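Local coordinates for ubiquitin conjugating enzyme (Agrocybe aegerita, PDB 3WE5), which probably carries activated ubiquitin as a thioester and passes it on to substrates, as an E2 conjugating enzyme of the UBE2W type, at residues 24-32 with 78-86. Residues are numbered along the deposited sequence; the frame is centred on the assembly and turned at random.
Sequences VSARRLAKE and RFDAQYPIS
Tyr83, whose ring lies against Leu29 of the helix, is sandwiched within its own loop: Phe79 CD1 sits over one face, displaced from the ring centre, Pro84 CB lies over the centre of the other, and Glu32 OE2 reaches the edge in plane. The fold is that of the ubiquitin-conjugating (UBC) domain, in which the N-terminal helix packs against the loop joining the third and fourth strands of the antiparallel sheet. Pro84, preceded by a cis peptide bond, also lays CB 3.6 Å above the guanidinium plane of Arg28. On the other flank, Leu29 CD2 stands over the Phe79 ring, 3.6 Å from its centroid and 9° off the normal, a CH-pi contact; it also touches Tyr83 CE2.

The polar side of the contact shows how one acceptor can serve several donors. Glu32 OE2 takes Tyr83 OH at 2.7 Å on its syn side and, in a salt bridge, Arg28 NE at 2.9 Å on its anti side, while Arg28 NH2 comes from above the carboxylate plane. The bend at chi2 (68°) carries the guanidinium forward along the helix toward Glu32, for this side-on grip. Glu32 OE1 accepts from Val127 N, tying the cluster to helix 127-140. Two turns before Glu32, Ser25 has OG anti to its backbone N (chi1 -175°), directed at the loop backbone: OG donates to Tyr83 O at 2.8 Å and receives a bond from a water that also donates to Asp80 O.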
loop_
_atom_site.group_PDB
_atom_site.type_symbol
_atom_site.label_atom_id
_atom_site.label_comp_id
_atom_site.label_asym_id
_atom_site.label_seq_id
_atom_site.Cartn_x
_atom_site.Cartn_y
_atom_site.Cartn_z
ATOM N N VAL A 24 15.258 24.450 -24.413
ATOM C CA VAL A 24 15.100 23.074 -24.896
ATOM C C VAL A 24 13.921 22.377 -24.213
ATOM O O VAL A 24 13.144 21.629 -24.845
ATOM C CB VAL A 24 16.426 22.281 -24.759
ATOM C CG1 VAL A 24 16.212 20.845 -25.129
ATOM C CG2 VAL A 24 17.484 22.900 -25.659
ATOM N N SER A 25 13.770 22.624 -22.921
ATOM C CA SER A 25 12.722 21.990 -22.155
ATOM C C SER A 25 11.362 22.481 -22.640
ATOM O O SER A 25 10.446 21.698 -22.902
ATOM C CB SER A 25 12.934 22.364 -20.701
ATOM O OG SER A 25 12.030 21.699 -19.875
ATOM N N ALA A 26 11.228 23.791 -22.769
ATOM C CA ALA A 26 9.947 24.371 -23.194
ATOM C C ALA A 26 9.552 23.885 -24.592
ATOM O O ALA A 26 8.351 23.621 -24.879
ATOM C CB ALA A 26 10.031 25.911 -23.173
ATOM N N ARG A 27 10.551 23.774 -25.476
ATOM C CA ARG A 27 10.287 23.363 -26.847
ATOM C C ARG A 27 9.814 21.911 -26.880
ATOM O O ARG A 27 8.963 21.584 -27.682
ATOM C CB ARG A 27 11.513 23.567 -27.744
ATOM C CG ARG A 27 11.797 25.066 -28.001
ATOM C CD ARG A 27 12.944 25.234 -28.966
ATOM N NE ARG A 27 12.616 24.724 -30.303
ATOM C CZ ARG A 27 11.982 25.409 -31.260
ATOM N NH1 ARG A 27 11.581 26.671 -31.063
ATOM N NH2 ARG A 27 11.747 24.831 -32.434
ATOM N N ARG A 28 10.360 21.072 -26.005
ATOM C CA ARG A 28 9.925 19.674 -25.929
ATOM C C ARG A 28 8.458 19.650 -25.494
ATOM O O ARG A 28 7.629 18.930 -26.060
ATOM C CB ARG A 28 10.793 18.927 -24.910
ATOM C CG ARG A 28 10.201 17.601 -24.331
ATOM C CD ARG A 28 10.088 16.463 -25.388
ATOM N NE ARG A 28 9.400 15.353 -24.754
ATOM C CZ ARG A 28 9.920 14.171 -24.415
ATOM N NH1 ARG A 28 11.145 13.825 -24.766
ATOM N NH2 ARG A 28 9.166 13.299 -23.746
ATOM N N LEU A 29 8.122 20.468 -24.509
ATOM C CA LEU A 29 6.732 20.524 -24.055
ATOM C C LEU A 29 5.807 21.102 -25.104
ATOM O O LEU A 29 4.656 20.636 -25.227
ATOM C CB LEU A 29 6.608 21.276 -22.714
ATOM C CG LEU A 29 7.136 20.395 -21.573
ATOM C CD1 LEU A 29 7.494 21.263 -20.368
ATOM C CD2 LEU A 29 6.109 19.323 -21.177
ATOM N N ALA A 30 6.273 22.087 -25.882
ATOM C CA ALA A 30 5.486 22.624 -26.982
ATOM C C ALA A 30 5.195 21.561 -28.009
ATOM O O ALA A 30 4.114 21.542 -28.585
ATOM C CB ALA A 30 6.179 23.774 -27.674
ATOM N N LYS A 31 6.176 20.698 -28.261
ATOM C CA LYS A 31 5.961 19.641 -29.245
ATOM C C LYS A 31 4.940 18.641 -28.719
ATOM O O LYS A 31 4.087 18.182 -29.481
ATOM C CB LYS A 31 7.277 18.945 -29.655
ATOM C CG LYS A 31 7.007 17.848 -30.692
ATOM C CD LYS A 31 8.126 17.635 -31.674
ATOM C CE LYS A 31 7.647 16.702 -32.796
ATOM N NZ LYS A 31 7.098 15.439 -32.238
ATOM N N GLU A 32 5.002 18.308 -27.433
ATOM C CA GLU A 32 4.010 17.385 -26.875
ATOM C C GLU A 32 2.632 18.001 -26.965
ATOM O O GLU A 32 1.652 17.298 -27.236
ATOM C CB GLU A 32 4.336 17.019 -25.432
ATOM C CG GLU A 32 5.654 16.236 -25.257
ATOM C CD GLU A 32 5.744 15.491 -23.937
ATOM O OE1 GLU A 32 4.720 15.011 -23.350
ATOM O OE2 GLU A 32 6.868 15.387 -23.390
ATOM N N ARG A 78 3.421 18.907 -13.161
ATOM C CA ARG A 78 4.318 20.066 -13.045
ATOM C C ARG A 78 5.686 19.735 -13.620
ATOM O O ARG A 78 6.222 18.644 -13.358
ATOM C CB ARG A 78 4.430 20.503 -11.576
ATOM C CG ARG A 78 3.227 21.290 -11.096
ATOM C CD ARG A 78 3.428 21.834 -9.690
ATOM N NE ARG A 78 3.287 20.782 -8.696
ATOM C CZ ARG A 78 3.514 20.950 -7.398
ATOM N NH1 ARG A 78 3.927 22.129 -6.940
ATOM N NH2 ARG A 78 3.339 19.940 -6.562
ATOM N N PHE A 79 6.243 20.659 -14.398
ATOM C CA PHE A 79 7.510 20.441 -15.129
ATOM C C PHE A 79 8.593 21.380 -14.619
ATOM O O PHE A 79 8.353 22.587 -14.497
ATOM C CB PHE A 79 7.323 20.680 -16.640
ATOM C CG PHE A 79 6.108 19.976 -17.224
ATOM C CD1 PHE A 79 6.149 18.608 -17.468
ATOM C CD2 PHE A 79 4.947 20.677 -17.504
ATOM C CE1 PHE A 79 5.016 17.932 -17.963
ATOM C CE2 PHE A 79 3.823 20.014 -18.040
ATOM C CZ PHE A 79 3.868 18.647 -18.259
ATOM N N ASP A 80 9.778 20.856 -14.318
ATOM C CA ASP A 80 10.890 21.767 -13.985
ATOM C C ASP A 80 11.763 22.046 -15.205
ATOM O O ASP A 80 11.470 21.576 -16.304
ATOM C CB ASP A 80 11.687 21.274 -12.766
ATOM C CG ASP A 80 12.427 19.969 -13.016
ATOM O OD1 ASP A 80 12.865 19.716 -14.153
ATOM O OD2 ASP A 80 12.592 19.181 -12.064
ATOM N N ALA A 81 12.847 22.803 -15.044
ATOM C CA ALA A 81 13.624 23.230 -16.203
ATOM C C ALA A 81 14.450 22.122 -16.856
ATOM O O ALA A 81 15.018 22.337 -17.939
ATOM C CB ALA A 81 14.535 24.411 -15.829
ATOM N N GLN A 82 14.527 20.967 -16.191
ATOM C CA GLN A 82 15.277 19.825 -16.701
ATOM C C GLN A 82 14.403 18.790 -17.426
ATOM O O GLN A 82 14.918 17.801 -17.929
ATOM C CB GLN A 82 16.068 19.141 -15.585
ATOM C CG GLN A 82 17.266 19.971 -15.082
ATOM C CD GLN A 82 16.832 21.156 -14.241
ATOM O OE1 GLN A 82 17.014 22.302 -14.633
ATOM N NE2 GLN A 82 16.248 20.878 -13.080
ATOM N N TYR A 83 13.096 19.024 -17.513
ATOM C CA TYR A 83 12.237 18.136 -18.322
ATOM C C TYR A 83 12.771 18.156 -19.761
ATOM O O TYR A 83 13.161 19.202 -20.280
ATOM C CB TYR A 83 10.768 18.612 -18.271
ATOM C CG TYR A 83 9.802 17.662 -18.964
ATOM C CD1 TYR A 83 9.296 16.575 -18.289
ATOM C CD2 TYR A 83 9.424 17.853 -20.292
ATOM C CE1 TYR A 83 8.422 15.689 -18.892
ATOM C CE2 TYR A 83 8.550 16.946 -20.928
ATOM C CZ TYR A 83 8.057 15.883 -20.206
ATOM O OH TYR A 83 7.184 14.975 -20.790
ATOM N N PRO A 84 12.794 17.003 -20.459
ATOM C CA PRO A 84 12.237 15.692 -20.108
ATOM C C PRO A 84 13.252 14.748 -19.459
ATOM O O PRO A 84 12.964 13.565 -19.319
ATOM C CB PRO A 84 11.836 15.157 -21.482
ATOM C CG PRO A 84 12.977 15.632 -22.362
ATOM C CD PRO A 84 13.274 17.030 -21.855
ATOM N N ILE A 85 14.423 15.251 -19.073
ATOM C CA ILE A 85 15.378 14.403 -18.382
ATOM C C ILE A 85 14.868 14.135 -16.973
ATOM O O ILE A 85 14.844 12.984 -16.528
ATOM C CB ILE A 85 16.809 15.010 -18.383
ATOM C CG1 ILE A 85 17.235 15.368 -19.812
ATOM C CG2 ILE A 85 17.763 14.064 -17.639
ATOM C CD1 ILE A 85 17.153 14.232 -20.861
ATOM N N SER A 86 14.415 15.184 -16.276
ATOM C CA SER A 86 13.710 14.992 -15.014
ATOM C C SER A 86 12.278 14.560 -15.288
ATOM O O SER A 86 11.675 14.986 -16.279
ATOM C CB SER A 86 13.686 16.278 -14.206
ATOM O OG SER A 86 13.241 17.339 -15.020
HETATM O O HOH W 1 10.750 23.527 -18.401
#